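Long-range contact in fibronectin type-III domain-containing protein (Caldanaerobacter subterraneus subsp. tengcongensis, PDB 7JGU), which is of unknown function but contributes a highly heat-stable fibronectin type III-like domain, probably a structural module, to a much longer bacterial protein: residues T2-P7 against N75-N81. Numbering follows the deposited sequence. Where two conformers were deposited one is given.
Sequences TVPDEP and NELGPSN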
loop_
_atom_site.group_PDB
_atom_site.type_symbol
_atom_site.label_atom_id
_atom_site.label_comp_id
_atom_site.label_asym_id
_atom_site.label_seq_id
_atom_site.Cartn_x
_atom_site.Cartn_y
_atom_site.Cartn_z
ATOM N N THR A 2 2.160 2.603 -22.631
ATOM C CA THR A 2 2.715 1.487 -21.881
ATOM C C THR A 2 2.026 1.371 -20.529
ATOM O O THR A 2 1.297 2.271 -20.122
ATOM C CB THR A 2 4.217 1.677 -21.634
ATOM O OG1 THR A 2 4.422 2.811 -20.782
ATOM C CG2 THR A 2 4.951 1.889 -22.944
ATOM N N VAL A 3 2.258 0.269 -19.826
ATOM C CA VAL A 3 1.770 0.140 -18.454
ATOM C C VAL A 3 2.480 1.178 -17.594
ATOM O O VAL A 3 3.510 1.736 -18.005
ATOM C CB VAL A 3 1.951 -1.285 -17.904
ATOM C CG1 VAL A 3 1.347 -2.293 -18.856
ATOM C CG2 VAL A 3 3.421 -1.592 -17.640
ATOM N N PRO A 4 1.984 1.472 -16.404
ATOM C CA PRO A 4 2.639 2.485 -15.583
ATOM C C PRO A 4 3.984 2.009 -15.087
ATOM O O PRO A 4 4.285 0.810 -15.027
ATOM C CB PRO A 4 1.683 2.677 -14.402
ATOM C CG PRO A 4 0.386 2.048 -14.839
ATOM C CD PRO A 4 0.771 0.947 -15.755
ATOM N N ASP A 5 4.782 2.987 -14.689
ATOM C CA ASP A 5 5.983 2.702 -13.935
ATOM C C ASP A 5 5.613 2.036 -12.611
ATOM O O ASP A 5 4.496 2.146 -12.112
ATOM C CB ASP A 5 6.707 4.007 -13.610
ATOM C CG ASP A 5 7.472 4.600 -14.793
ATOM O OD1 ASP A 5 7.513 4.002 -15.881
ATOM O OD2 ASP A 5 8.049 5.694 -14.624
ATOM N N GLU A 6 6.568 1.348 -12.034
ATOM C CA GLU A 6 6.405 0.871 -10.661
ATOM C C GLU A 6 6.456 2.054 -9.699
ATOM O O GLU A 6 7.317 2.926 -9.847
ATOM C CB GLU A 6 7.558 -0.093 -10.406
ATOM C CG GLU A 6 7.512 -0.848 -9.138
ATOM C CD GLU A 6 8.731 -1.752 -8.962
ATOM O OE1 GLU A 6 9.030 -2.544 -9.883
ATOM O OE2 GLU A 6 9.394 -1.671 -7.911
ATOM N N PRO A 7 5.546 2.144 -8.714
ATOM C CA PRO A 7 5.667 3.206 -7.713
ATOM C C PRO A 7 6.957 3.070 -6.937
ATOM O O PRO A 7 7.460 1.969 -6.723
ATOM C CB PRO A 7 4.445 2.995 -6.807
ATOM C CG PRO A 7 3.479 2.250 -7.647
ATOM C CD PRO A 7 4.328 1.334 -8.492
ATOM N N ASN A 75 -3.095 1.051 -15.297
ATOM C CA ASN A 75 -3.792 1.830 -16.314
ATOM C C ASN A 75 -4.486 0.852 -17.251
ATOM O O ASN A 75 -4.506 -0.361 -17.006
ATOM C CB ASN A 75 -2.873 2.849 -17.000
ATOM C CG ASN A 75 -1.826 2.217 -17.873
ATOM O OD1 ASN A 75 -1.943 1.078 -18.300
ATOM N ND2 ASN A 75 -0.779 2.972 -18.154
ATOM N N GLU A 76 -5.045 1.397 -18.339
ATOM C CA GLU A 76 -5.850 0.590 -19.251
ATOM C C GLU A 76 -5.037 -0.524 -19.890
ATOM O O GLU A 76 -5.604 -1.536 -20.327
ATOM C CB GLU A 76 -6.449 1.472 -20.354
ATOM C CG GLU A 76 -7.326 2.591 -19.836
ATOM C CD GLU A 76 -6.573 3.897 -19.678
ATOM O OE1 GLU A 76 -5.330 3.861 -19.479
ATOM O OE2 GLU A 76 -7.225 4.964 -19.757
ATOM N N LEU A 77 -3.724 -0.352 -19.989
ATOM C CA LEU A 77 -2.876 -1.343 -20.632
ATOM C C LEU A 77 -2.471 -2.456 -19.682
ATOM O O LEU A 77 -2.075 -3.535 -20.137
ATOM C CB LEU A 77 -1.624 -0.667 -21.198
ATOM C CG LEU A 77 -1.800 0.260 -22.403
ATOM C CD1 LEU A 77 -2.299 -0.531 -23.601
ATOM C CD2 LEU A 77 -2.731 1.438 -22.108
ATOM N N GLY A 78 -2.567 -2.226 -18.380
ATOM C CA GLY A 78 -2.222 -3.235 -17.413
ATOM C C GLY A 78 -1.555 -2.646 -16.191
ATOM O O GLY A 78 -1.503 -1.429 -16.002
ATOM N N PRO A 79 -1.039 -3.516 -15.337
ATOM C CA PRO A 79 -0.410 -3.069 -14.091
ATOM C C PRO A 79 1.096 -2.966 -14.205
ATOM O O PRO A 79 1.714 -3.591 -15.066
ATOM C CB PRO A 79 -0.787 -4.198 -13.128
ATOM C CG PRO A 79 -0.767 -5.428 -14.012
ATOM C CD PRO A 79 -1.202 -4.979 -15.381
ATOM N N SER A 80 1.693 -2.181 -13.316
ATOM C CA SER A 80 3.126 -2.217 -13.091
ATOM C C SER A 80 3.497 -3.486 -12.327
ATOM O O SER A 80 2.646 -4.282 -11.954
ATOM C CB SER A 80 3.518 -1.020 -12.223
ATOM O OG SER A 80 3.017 -1.167 -10.889
ATOM N N ASN A 81 4.795 -3.671 -12.075
ATOM C CA ASN A 81 5.206 -4.678 -11.103
ATOM C C ASN A 81 4.810 -4.257 -9.682
ATOM O O ASN A 81 4.512 -3.089 -9.410
ATOM C CB ASN A 81 6.720 -4.904 -11.159
ATOM C CG ASN A 81 7.139 -5.765 -12.339
ATOM O OD1 ASN A 81 6.314 -6.159 -13.169
ATOM N ND2 ASN A 81 8.431 -6.057 -12.423
#
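The side-chain amide of Asn-75 reaches across to the N-terminal arm, where ND2 donates to Thr-2 O at 2.9 Å. This hydrogen bond is nearly straight (167°), lying in the amide plane and on a lone pair of the carbonyl. ND2 also donates to Gly-31 O. Asn-75 OD1 turns back to its own turn and accepts from Leu-77 N at 2.8 Å, the donor standing above the carbonyl plane, in an Asx turn with a weak second bond from Gly-78 N. With both ends engaged, the amide is held against rotation; chi1 of 69°, which sets CG between the backbone N and carbonyl carbon, lets it serve arm and turn together.

Across the contact the rest is van der Waals packing. The ring of Pro-4 lies obliquely across this amide, and Pro-4 CD comes 3.3 Å from Gly-78 O. Val-3 splits its methyls: CG1 meets Leu-77 CB at 4.1 Å, and CG2 lies near Pro-79 O. Farther along, buried Ser-80 points CB between the carbonyl oxygens of Pro-4 and Asp-5 (3.3 Å to Asp-5 O).

Within the second segment's own sheet, Ser-80 OG bonds to Asn-81 O and Ala-73 N.

Thus an irregular, proline-containing N-terminal arm packs along the type I beta turn Asn-75 to Gly-78 and the start of strand 78-88; the turn joins antiparallel strands 66-75 and 78-88 as a beta hairpin at one end of the fibronectin type III beta sandwich.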